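PDB 3LOQ: universal stress protein from Archaeoglobus fulgidus, which binds adenosine monophosphate and belongs to the universal stress protein family, although its physiological role is not established. Local coordinates for residues F36-Y41 against Y158-D163; E40-F45 against Q93-A98; F57-T62 against K106-G111; K154-I159 against P284-K289. All coordinates share one frame; numbering follows the deposited sequence.

Contact 1 (F36-Y41 against Y158-D163)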
# COMPACT_ATOMS: atom_id res chain seq x y z
N PHE A 36 6.33 -10.26 -5.81
CA PHE A 36 7.27 -9.59 -6.71
C PHE A 36 6.65 -8.54 -7.63
O PHE A 36 7.37 -7.87 -8.37
CB PHE A 36 7.99 -10.62 -7.60
CG PHE A 36 8.88 -11.57 -6.85
CD1 PHE A 36 9.24 -12.79 -7.40
CD2 PHE A 36 9.35 -11.24 -5.60
CE1 PHE A 36 10.06 -13.67 -6.71
CE2 PHE A 36 10.18 -12.11 -4.91
CZ PHE A 36 10.53 -13.33 -5.46
N LYS A 37 5.32 -8.43 -7.63
CA LYS A 37 4.65 -7.45 -8.49
C LYS A 37 5.22 -6.07 -8.23
O LYS A 37 5.40 -5.27 -9.16
CB LYS A 37 3.13 -7.45 -8.28
CG LYS A 37 2.45 -8.74 -8.70
CD LYS A 37 2.67 -8.99 -10.20
CE LYS A 37 2.05 -10.30 -10.67
NZ LYS A 37 2.35 -10.53 -12.12
N VAL A 38 5.52 -5.78 -6.96
CA VAL A 38 6.04 -4.47 -6.57
C VAL A 38 7.27 -4.12 -7.41
O VAL A 38 7.51 -2.95 -7.73
CB VAL A 38 6.46 -4.45 -5.10
CG1 VAL A 38 6.52 -3.02 -4.59
CG2 VAL A 38 5.51 -5.29 -4.26
N LEU A 39 8.04 -5.15 -7.77
CA LEU A 39 9.32 -4.93 -8.46
C LEU A 39 9.14 -4.39 -9.88
O LEU A 39 10.07 -3.84 -10.46
CB LEU A 39 10.16 -6.22 -8.47
CG LEU A 39 10.48 -6.74 -7.06
CD1 LEU A 39 11.14 -8.09 -7.11
CD2 LEU A 39 11.36 -5.75 -6.32
N GLU A 40 7.94 -4.53 -10.43
CA GLU A 40 7.68 -3.98 -11.75
C GLU A 40 7.54 -2.45 -11.71
O GLU A 40 7.56 -1.79 -12.74
CB GLU A 40 6.44 -4.63 -12.37
CG GLU A 40 6.72 -5.95 -13.08
CD GLU A 40 5.71 -7.05 -12.74
OE1 GLU A 40 4.69 -7.19 -13.46
OE2 GLU A 40 5.95 -7.79 -11.76
N TYR A 41 7.41 -1.90 -10.51
CA TYR A 41 7.16 -0.47 -10.36
C TYR A 41 8.37 0.29 -9.85
O TYR A 41 8.26 1.44 -9.43
CB TYR A 41 5.97 -0.26 -9.41
CG TYR A 41 4.65 -0.72 -10.01
CD1 TYR A 41 4.20 -2.02 -9.85
CD2 TYR A 41 3.87 0.16 -10.74
CE1 TYR A 41 3.00 -2.44 -10.41
CE2 TYR A 41 2.66 -0.24 -11.29
CZ TYR A 41 2.23 -1.53 -11.13
OH TYR A 41 1.02 -1.92 -11.68
N TYR A 158 1.39 -0.09 0.94
CA TYR A 158 1.03 0.07 -0.46
C TYR A 158 0.88 -1.33 -1.06
O TYR A 158 1.85 -2.08 -1.15
CB TYR A 158 2.16 0.85 -1.16
CG TYR A 158 1.75 1.71 -2.34
CD1 TYR A 158 2.57 2.73 -2.79
CD2 TYR A 158 0.54 1.50 -3.00
CE1 TYR A 158 2.21 3.53 -3.88
CE2 TYR A 158 0.16 2.29 -4.07
CZ TYR A 158 1.01 3.30 -4.51
OH TYR A 158 0.64 4.08 -5.58
N ILE A 159 -0.34 -1.68 -1.48
CA ILE A 159 -0.63 -3.04 -1.97
C ILE A 159 -0.61 -3.15 -3.52
O ILE A 159 -1.33 -2.45 -4.22
CB ILE A 159 -1.98 -3.56 -1.46
CG1 ILE A 159 -2.06 -3.45 0.08
CG2 ILE A 159 -2.18 -5.03 -1.86
CD1 ILE A 159 -1.10 -4.36 0.80
N PHE A 160 0.23 -4.06 -4.02
CA PHE A 160 0.39 -4.28 -5.45
C PHE A 160 -0.03 -5.71 -5.80
O PHE A 160 0.41 -6.65 -5.15
CB PHE A 160 1.84 -4.08 -5.85
CG PHE A 160 2.30 -2.66 -5.74
CD1 PHE A 160 2.43 -1.88 -6.88
CD2 PHE A 160 2.61 -2.10 -4.51
CE1 PHE A 160 2.86 -0.57 -6.80
CE2 PHE A 160 3.03 -0.79 -4.42
CZ PHE A 160 3.15 -0.02 -5.57
N LYS A 161 -0.89 -5.86 -6.81
CA LYS A 161 -1.28 -7.20 -7.30
C LYS A 161 -1.00 -7.41 -8.80
O LYS A 161 -0.78 -8.55 -9.24
CB LYS A 161 -2.77 -7.48 -7.02
CG LYS A 161 -3.14 -7.39 -5.54
CD LYS A 161 -4.51 -7.98 -5.30
CE LYS A 161 -5.52 -6.89 -5.02
NZ LYS A 161 -5.74 -5.90 -6.09
N HIS A 162 -1.02 -6.32 -9.57
CA HIS A 162 -0.91 -6.40 -11.02
C HIS A 162 -0.01 -5.30 -11.58
O HIS A 162 0.32 -4.33 -10.89
CB HIS A 162 -2.29 -6.32 -11.67
CG HIS A 162 -3.21 -7.42 -11.24
ND1 HIS A 162 -2.92 -8.75 -11.45
CD2 HIS A 162 -4.41 -7.39 -10.62
CE1 HIS A 162 -3.90 -9.50 -10.97
NE2 HIS A 162 -4.82 -8.70 -10.46
N ASP A 163 0.35 -5.46 -12.85
CA ASP A 163 1.29 -4.56 -13.49
C ASP A 163 0.62 -3.67 -14.54
O ASP A 163 1.26 -3.16 -15.46
CB ASP A 163 2.48 -5.36 -14.08
CG ASP A 163 2.07 -6.28 -15.25
OD1 ASP A 163 1.01 -6.06 -15.89
OD2 ASP A 163 2.84 -7.22 -15.56
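Val38 and Phe160 bring their CA atoms within 5.8 Å of each other, and Lys37 meets Lys161 almost as closely. Residues 36-41 curl through successive turns, in which the amides of Leu39, Glu40 and Tyr41 each bond the carbonyl three residues back, and this compact run lies against the extended chain of 158-163. Phe160 is met by two side chains of the other segment. Val38 sets CG1 over one ring face, 4.3 Å from the Phe160 ring centroid, a CH-pi contact made by the branch anti to the backbone N (chi1 -160°). Tyr41 meets the same ring obliquely, the planes 52° apart, with CD1 of Tyr41 3.5 Å from CD1 of Phe160. A tyrosine suits this place because its ring packs in the core while its OH extends to the polar turn beyond, where it donates a 2.6 Å hydrogen bond to His162 O, which lies at the edge of the tyrosine ring. Lys37 bends at chi2 and lays its aliphatic part across Lys161 O, CG coming to 3.3 Å of that oxygen, so the methylenes do the packing while the amine continues past it toward Asp163. At the outer side Glu40 OE1 is modelled 2.8 Å from Asp163 OD2, and because the same oxygen is also crowded against Asp163 CB, this approach is doubtful in detail. Phe45 also meets the Phe160 ring, and Val38 continues onto Met25 and Ala128. The arrangement is that of an alpha/beta fold, in which the segment following a parallel strand covers the apolar face of a central sheet, here near the AMP site.

Contact 2 (E40-F45 against Q93-A98)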
# COMPACT_ATOMS: atom_id res chain seq x y z
N GLU A 40 7.94 -4.53 -10.43
CA GLU A 40 7.68 -3.98 -11.75
C GLU A 40 7.54 -2.45 -11.71
O GLU A 40 7.56 -1.79 -12.74
CB GLU A 40 6.44 -4.63 -12.37
CG GLU A 40 6.72 -5.95 -13.08
CD GLU A 40 5.71 -7.05 -12.74
OE1 GLU A 40 4.69 -7.19 -13.46
OE2 GLU A 40 5.95 -7.79 -11.76
N TYR A 41 7.41 -1.90 -10.51
CA TYR A 41 7.16 -0.47 -10.36
C TYR A 41 8.37 0.29 -9.85
O TYR A 41 8.26 1.44 -9.43
CB TYR A 41 5.97 -0.26 -9.41
CG TYR A 41 4.65 -0.72 -10.01
CD1 TYR A 41 4.20 -2.02 -9.85
CD2 TYR A 41 3.87 0.16 -10.74
CE1 TYR A 41 3.00 -2.44 -10.41
CE2 TYR A 41 2.66 -0.24 -11.29
CZ TYR A 41 2.23 -1.53 -11.13
OH TYR A 41 1.02 -1.92 -11.68
N LEU A 42 9.53 -0.36 -9.85
CA LEU A 42 10.73 0.28 -9.31
C LEU A 42 11.02 1.67 -9.94
O LEU A 42 11.43 2.60 -9.25
CB LEU A 42 11.94 -0.64 -9.43
CG LEU A 42 11.94 -1.81 -8.45
CD1 LEU A 42 13.10 -2.76 -8.71
CD2 LEU A 42 11.97 -1.30 -7.01
N GLY A 43 10.78 1.80 -11.25
CA GLY A 43 10.97 3.08 -11.92
C GLY A 43 10.10 4.18 -11.31
O GLY A 43 10.56 5.29 -11.05
N ASP A 44 8.84 3.85 -11.07
CA ASP A 44 7.90 4.80 -10.49
C ASP A 44 8.35 5.26 -9.11
O ASP A 44 8.25 6.43 -8.77
CB ASP A 44 6.50 4.19 -10.42
CG ASP A 44 5.94 3.88 -11.78
OD1 ASP A 44 5.52 4.83 -12.47
OD2 ASP A 44 5.92 2.68 -12.17
N PHE A 45 8.85 4.33 -8.31
CA PHE A 45 9.28 4.66 -6.96
C PHE A 45 10.55 5.49 -6.97
O PHE A 45 10.72 6.38 -6.14
CB PHE A 45 9.49 3.39 -6.15
CG PHE A 45 8.21 2.75 -5.70
CD1 PHE A 45 7.89 1.47 -6.11
CD2 PHE A 45 7.33 3.43 -4.88
CE1 PHE A 45 6.72 0.87 -5.70
CE2 PHE A 45 6.16 2.84 -4.47
CZ PHE A 45 5.85 1.56 -4.88
N GLN A 93 19.26 -8.13 -7.15
CA GLN A 93 19.80 -7.77 -8.46
C GLN A 93 18.88 -6.80 -9.19
O GLN A 93 19.33 -5.77 -9.69
CB GLN A 93 20.00 -9.03 -9.31
CG GLN A 93 20.36 -8.74 -10.77
CD GLN A 93 20.56 -10.02 -11.57
OE1 GLN A 93 19.61 -10.65 -12.01
NE2 GLN A 93 21.82 -10.40 -11.75
N LYS A 94 17.60 -7.15 -9.24
CA LYS A 94 16.63 -6.36 -10.00
C LYS A 94 16.50 -4.93 -9.43
O LYS A 94 16.40 -3.96 -10.18
CB LYS A 94 15.28 -7.08 -10.05
CG LYS A 94 14.26 -6.45 -11.00
CD LYS A 94 12.98 -7.29 -11.14
CE LYS A 94 11.99 -6.62 -12.11
NZ LYS A 94 10.90 -7.52 -12.64
N ILE A 95 16.54 -4.82 -8.10
CA ILE A 95 16.52 -3.51 -7.43
C ILE A 95 17.77 -2.68 -7.77
O ILE A 95 17.65 -1.51 -8.14
CB ILE A 95 16.39 -3.66 -5.89
CG1 ILE A 95 15.12 -4.46 -5.55
CG2 ILE A 95 16.38 -2.30 -5.21
CD1 ILE A 95 15.03 -4.84 -4.09
N GLU A 96 18.95 -3.29 -7.65
CA GLU A 96 20.19 -2.59 -7.99
C GLU A 96 20.14 -2.10 -9.43
O GLU A 96 20.61 -1.00 -9.74
CB GLU A 96 21.41 -3.50 -7.86
CG GLU A 96 21.40 -4.45 -6.69
CD GLU A 96 22.02 -3.87 -5.45
OE1 GLU A 96 22.65 -4.65 -4.69
OE2 GLU A 96 21.88 -2.64 -5.23
N ALA A 97 19.58 -2.92 -10.30
CA ALA A 97 19.58 -2.60 -11.73
C ALA A 97 18.73 -1.37 -12.02
O ALA A 97 18.89 -0.72 -13.04
CB ALA A 97 19.11 -3.80 -12.55
N ALA A 98 17.82 -1.05 -11.10
CA ALA A 98 16.94 0.10 -11.27
C ALA A 98 17.55 1.35 -10.63
O ALA A 98 16.91 2.41 -10.56
CB ALA A 98 15.57 -0.20 -10.68
O HOH W 1 9.08 -8.98 -11.23
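Leu42 touches Ala98 with its first side-chain atom: CB of Leu42 lies 3.9 Å from CB of Ala98, and the small methyl there lets the two chains approach until their CA atoms are 6.5 Å apart. From CB the chain turns to put CG beside the backbone N, and a nearly straight second torsion (chi2 175°) then carries CD1 outward to the other helix. This methyl does most of the work. It comes to 3.7 Å from Ile95 CA, to 3.8 Å from Lys94 O, and to 4.1 Å from Ile95 CG1, so it presses on the helix backbone as much as on a side chain. Leucine fits because its long, branched end can reach across to a neighbouring helix without any polar atom to satisfy. Leu42 and Ile95 also both rest on Ile53 of strand 52-60, which marks the layered alpha/beta architecture of the universal stress protein fold: helices 42-47 and 75-97, connected through that strand, pack beside one another over the sheet. Ile95 continues inward onto Val55 and Ala102, its beta-branched shape filling the helix-sheet layer. Toward solvent the contact becomes polar. Lys94, extended at every torsion, brings NZ to 2.7 Å from a water molecule that accepts its hydrogen bond; the same water donates weakly to Glu40 OE2, at 3.4 Å. With Lys94 NZ and Glu40 OE2 5.0 Å apart, the opposite charges do not touch directly and are linked loosely, through this water.

Contact 3 (F57-T62 against K106-G111). With AMP (adenosine monophosphate), chain C.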
# COMPACT_ATOMS: atom_id res chain seq x y z
N PHE A 57 12.40 -11.41 4.30
CA PHE A 57 11.83 -12.73 4.17
C PHE A 57 11.69 -13.30 5.56
O PHE A 57 12.63 -13.30 6.34
CB PHE A 57 12.72 -13.64 3.33
CG PHE A 57 12.30 -15.09 3.37
CD1 PHE A 57 11.22 -15.54 2.62
CD2 PHE A 57 12.98 -16.01 4.16
CE1 PHE A 57 10.83 -16.87 2.65
CE2 PHE A 57 12.59 -17.35 4.20
CZ PHE A 57 11.52 -17.78 3.44
N VAL A 58 10.52 -13.80 5.89
CA VAL A 58 10.30 -14.32 7.22
C VAL A 58 10.08 -15.82 7.12
O VAL A 58 9.33 -16.29 6.25
CB VAL A 58 9.09 -13.63 7.87
CG1 VAL A 58 8.80 -14.21 9.26
CG2 VAL A 58 9.31 -12.11 7.94
N ILE A 59 10.78 -16.58 7.96
CA ILE A 59 10.48 -18.00 8.09
C ILE A 59 9.21 -18.12 8.93
O ILE A 59 9.17 -17.78 10.13
CB ILE A 59 11.66 -18.79 8.70
CG1 ILE A 59 12.86 -18.74 7.74
CG2 ILE A 59 11.25 -20.23 8.96
CD1 ILE A 59 14.17 -18.38 8.38
N ASN A 60 8.15 -18.57 8.27
CA ASN A 60 6.83 -18.56 8.88
C ASN A 60 6.62 -19.79 9.77
O ASN A 60 6.32 -20.88 9.28
CB ASN A 60 5.76 -18.46 7.79
CG ASN A 60 4.36 -18.38 8.35
OD1 ASN A 60 4.15 -18.49 9.55
ND2 ASN A 60 3.39 -18.20 7.47
N LEU A 61 6.80 -19.61 11.08
CA LEU A 61 6.61 -20.69 12.04
C LEU A 61 5.14 -20.82 12.42
O LEU A 61 4.72 -21.83 12.98
CB LEU A 61 7.47 -20.45 13.29
CG LEU A 61 8.96 -20.39 12.95
CD1 LEU A 61 9.84 -20.40 14.19
CD2 LEU A 61 9.35 -21.53 12.02
N THR A 62 4.38 -19.78 12.12
CA THR A 62 2.98 -19.71 12.50
C THR A 62 2.18 -20.93 12.09
O THR A 62 1.44 -21.50 12.89
CB THR A 62 2.34 -18.46 11.91
OG1 THR A 62 2.64 -17.35 12.76
CG2 THR A 62 0.82 -18.62 11.75
N LYS A 106 18.99 -9.53 7.10
CA LYS A 106 19.53 -10.75 7.68
C LYS A 106 19.91 -10.51 9.13
O LYS A 106 20.27 -9.39 9.51
CB LYS A 106 20.71 -11.26 6.85
CG LYS A 106 20.27 -11.91 5.54
CD LYS A 106 21.42 -12.42 4.71
CE LYS A 106 20.99 -13.64 3.91
NZ LYS A 106 21.97 -13.96 2.84
N PRO A 107 19.80 -11.56 9.96
CA PRO A 107 19.30 -12.89 9.56
C PRO A 107 17.79 -12.90 9.31
O PRO A 107 17.09 -11.95 9.70
CB PRO A 107 19.62 -13.74 10.79
CG PRO A 107 19.49 -12.78 11.93
CD PRO A 107 20.11 -11.51 11.40
N PHE A 108 17.30 -13.95 8.65
CA PHE A 108 15.86 -14.08 8.42
C PHE A 108 15.14 -14.32 9.73
O PHE A 108 15.38 -15.32 10.40
CB PHE A 108 15.56 -15.25 7.50
CG PHE A 108 16.29 -15.21 6.20
CD1 PHE A 108 16.89 -16.35 5.70
CD2 PHE A 108 16.37 -14.03 5.48
CE1 PHE A 108 17.56 -16.31 4.49
CE2 PHE A 108 17.05 -13.99 4.27
CZ PHE A 108 17.65 -15.13 3.78
N PRO A 109 14.23 -13.41 10.10
CA PRO A 109 13.43 -13.66 11.30
C PRO A 109 12.63 -14.95 11.14
O PRO A 109 12.19 -15.26 10.03
CB PRO A 109 12.46 -12.47 11.33
CG PRO A 109 13.06 -11.43 10.41
CD PRO A 109 13.81 -12.20 9.37
N ALA A 110 12.47 -15.69 12.23
CA ALA A 110 11.53 -16.81 12.27
C ALA A 110 10.42 -16.54 13.28
O ALA A 110 10.68 -16.15 14.41
CB ALA A 110 12.25 -18.10 12.61
N GLY A 111 9.19 -16.72 12.84
CA GLY A 111 8.04 -16.47 13.67
C GLY A 111 6.81 -16.18 12.84
O GLY A 111 6.46 -16.94 11.93
P AMP C . -1.79 -12.14 1.78
O1P AMP C . -2.77 -11.13 2.33
O2P AMP C . -1.23 -13.14 2.77
O3P AMP C . -2.23 -12.75 0.47
O5' AMP C . -0.51 -11.24 1.40
C5' AMP C . 0.59 -11.87 0.75
C4' AMP C . 1.80 -11.01 1.01
O4' AMP C . 2.19 -11.13 2.38
C3' AMP C . 3.00 -11.50 0.26
O3' AMP C . 3.01 -10.92 -1.03
C2' AMP C . 4.14 -10.96 1.09
O2' AMP C . 4.30 -9.59 0.72
C1' AMP C . 3.61 -11.02 2.50
N9 AMP C . 4.13 -12.26 3.13
C8 AMP C . 3.42 -13.39 3.31
N7 AMP C . 4.18 -14.34 3.91
C5 AMP C . 5.41 -13.81 4.12
C6 AMP C . 6.68 -14.26 4.71
N6 AMP C . 6.80 -15.51 5.21
N1 AMP C . 7.70 -13.40 4.73
C2 AMP C . 7.60 -12.15 4.24
N3 AMP C . 6.47 -11.67 3.70
C4 AMP C . 5.36 -12.43 3.62
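Val58 packs against Pro109 while both of its backbone polar groups read the adenine of AMP. Its N-H donates to AMP N1 at 3.1 Å, and its carbonyl O receives the AMP N6 amino group at 2.8 Å along a nearly straight bond (176°). This pair of bonds matches the Watson-Crick edge of adenine and would suit guanine poorly, since guanine offers a carbonyl and a protonated N1 there. The valine side chain lies against the base edge: CB is 3.4 Å from AMP N1, and CG2 approaches N1 and C2, while CG1, anti to the backbone N, turns to Pro109 O. Arg132, Ser144, Val145 and Ser146 also hydrogen-bond AMP. Around this first shell runs a short parallel pairing that holds the reading strand in place. Ile59 N bonds Pro109 O, Ile59 O receives Gly111 N at 2.9 Å, and Leu61 N bonds Gly111 O; parallel strands of this kind form the central sheet of the universal stress protein alpha/beta fold, whose nucleotide pocket lies at the strand ends. Gly111 suits its place because at its backbone angles (phi 156°) a CB would be jammed against the preceding carbonyl. Farther out, Phe57 and Phe108 form a T-shaped pair, the edge of Phe57 toward the face of Phe108, with centroids 5.5 Å apart and planes at 84°. Ile59 CD1 packs against Phe108, 3.5 Å from its CB, and Leu61 CD1 covers the methyl of Ala110. Helix 75-97 backs the aromatic pair, with Ala84 against Phe57 and Leu88 against Phe108.

Contact 4 (K154-I159 against P284-K289)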
# COMPACT_ATOMS: atom_id res chain seq x y z
N LYS A 154 2.08 1.25 11.35
CA LYS A 154 2.04 2.68 11.63
C LYS A 154 2.49 3.49 10.42
O LYS A 154 2.09 4.63 10.22
CB LYS A 154 2.86 3.03 12.89
CG LYS A 154 2.25 2.47 14.19
CD LYS A 154 3.04 2.85 15.44
CE LYS A 154 4.40 2.15 15.50
NZ LYS A 154 5.24 2.58 16.67
N VAL A 155 3.33 2.88 9.59
CA VAL A 155 3.74 3.51 8.34
C VAL A 155 2.74 3.13 7.25
O VAL A 155 1.97 2.17 7.42
CB VAL A 155 5.15 3.04 7.93
CG1 VAL A 155 6.17 3.44 9.00
CG2 VAL A 155 5.16 1.52 7.70
N PRO A 156 2.72 3.88 6.14
CA PRO A 156 1.77 3.53 5.09
C PRO A 156 2.10 2.17 4.48
O PRO A 156 3.25 1.73 4.52
CB PRO A 156 1.98 4.63 4.05
CG PRO A 156 2.57 5.76 4.80
CD PRO A 156 3.45 5.12 5.82
N VAL A 157 1.07 1.54 3.94
CA VAL A 157 1.16 0.21 3.34
C VAL A 157 0.59 0.31 1.94
O VAL A 157 -0.54 0.74 1.76
CB VAL A 157 0.35 -0.81 4.15
CG1 VAL A 157 0.43 -2.18 3.50
CG2 VAL A 157 0.85 -0.85 5.62
N TYR A 158 1.39 -0.09 0.94
CA TYR A 158 1.03 0.07 -0.46
C TYR A 158 0.88 -1.33 -1.06
O TYR A 158 1.85 -2.08 -1.15
CB TYR A 158 2.16 0.85 -1.16
CG TYR A 158 1.75 1.71 -2.34
CD1 TYR A 158 2.57 2.73 -2.79
CD2 TYR A 158 0.54 1.50 -3.00
CE1 TYR A 158 2.21 3.53 -3.88
CE2 TYR A 158 0.16 2.29 -4.07
CZ TYR A 158 1.01 3.30 -4.51
OH TYR A 158 0.64 4.08 -5.58
N ILE A 159 -0.34 -1.68 -1.48
CA ILE A 159 -0.63 -3.04 -1.97
C ILE A 159 -0.61 -3.15 -3.52
O ILE A 159 -1.33 -2.45 -4.22
CB ILE A 159 -1.98 -3.56 -1.46
CG1 ILE A 159 -2.06 -3.45 0.08
CG2 ILE A 159 -2.18 -5.03 -1.86
CD1 ILE A 159 -1.10 -4.36 0.80
N PRO A 284 -2.64 -0.30 -7.98
CA PRO A 284 -2.14 -0.42 -6.61
C PRO A 284 -2.86 0.53 -5.64
O PRO A 284 -3.24 1.64 -6.02
CB PRO A 284 -0.65 -0.07 -6.76
CG PRO A 284 -0.33 -0.39 -8.25
CD PRO A 284 -1.58 -0.01 -8.97
N VAL A 285 -3.06 0.08 -4.41
CA VAL A 285 -3.72 0.89 -3.39
C VAL A 285 -2.76 1.25 -2.25
O VAL A 285 -2.16 0.37 -1.62
CB VAL A 285 -4.98 0.20 -2.87
CG1 VAL A 285 -5.70 1.07 -1.83
CG2 VAL A 285 -5.90 -0.11 -4.05
N PHE A 286 -2.62 2.55 -2.01
CA PHE A 286 -1.78 3.09 -0.94
C PHE A 286 -2.68 3.44 0.25
O PHE A 286 -3.66 4.18 0.09
CB PHE A 286 -1.07 4.33 -1.47
CG PHE A 286 -0.18 5.05 -0.48
CD1 PHE A 286 1.13 4.63 -0.27
CD2 PHE A 286 -0.62 6.20 0.16
CE1 PHE A 286 1.97 5.31 0.61
CE2 PHE A 286 0.22 6.90 1.03
CZ PHE A 286 1.51 6.46 1.26
N VAL A 287 -2.36 2.91 1.42
CA VAL A 287 -3.18 3.12 2.61
C VAL A 287 -2.40 3.77 3.74
O VAL A 287 -1.46 3.19 4.28
CB VAL A 287 -3.73 1.80 3.15
CG1 VAL A 287 -4.55 2.08 4.42
CG2 VAL A 287 -4.57 1.11 2.10
N CYS A 288 -2.82 4.98 4.10
CA CYS A 288 -2.14 5.80 5.09
C CYS A 288 -2.62 5.40 6.47
O CYS A 288 -3.83 5.25 6.69
CB CYS A 288 -2.46 7.27 4.85
SG CYS A 288 -1.14 8.35 5.26
N LYS A 289 -1.69 5.22 7.41
CA LYS A 289 -2.03 4.57 8.68
C LYS A 289 -1.98 5.48 9.91
O LYS A 289 -2.24 5.03 11.02
CB LYS A 289 -1.17 3.31 8.89
CG LYS A 289 -1.54 2.18 7.93
CD LYS A 289 -2.91 1.64 8.30
CE LYS A 289 -2.88 1.16 9.76
NZ LYS A 289 -4.23 1.16 10.30
O HOH W 2 0.82 6.37 7.91
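Val157 pairs with Val287 and Ile159 with Val285 in antiparallel register, the strand axes 4.6 Å apart at their closest and their directions 162° from one another. Each of these hydrogen-bonded pairs exchanges two backbone bonds; that from Ile159 N to Val285 O, at 2.7 Å, is the shortest of the four. The pairing joins two universal stress protein sheets into one, probably much as edge strands pair in dimers of related proteins. Between the bonded pairs Tyr158 and Phe286 form the non-hydrogen-bonded pair, with CA atoms 4.2 Å apart and both rings on the same face of the sheet. Phe286 turns its edge to the face of Tyr158, and its CB stands over that ring, 3.6 Å from the centroid. Pro156 lies alongside, its CB 3.4 Å from Phe286 CZ, a compact, rigid ring well suited to packing obliquely against the phenyl group. The tyrosine hydroxyl is taken up by Thr254. On the other face, Val157, Ile159 and Val287 turn their beta-branched side chains to Leu150 of helix 145-152. Where the strands part, a water accepts from Lys289 N at 2.8 Å and donates to Lys154 O, bridging the main chains. Because backbone polar groups are paired and the side chains between are almost wholly apolar, the contact can lie buried at the middle of the chain.

In the fold
From the N terminus, the chain passes strand 24-28 and enters residues 36-45, where contacts 1 and 2 both begin. Contact 2 closes first, drawing helix 75-97 beside helix 42-47. Contact 3 opens within that loop at strand 52-60 and closes beyond it at 106-111, so the two cross. Contact 1 closes later still, on strand 157-160, and contact 3 is nested inside its loop. Contact 4 starts on that same strand and ends far along the chain at 284-289. Contacts 1 and 2 fasten the helical layer to the sheet, contact 4 joins strands 157-160 and 285-288 of the two halves, and contact 3 holds the adenine side of the pocket, its centre about 22 Å from that of contact 4.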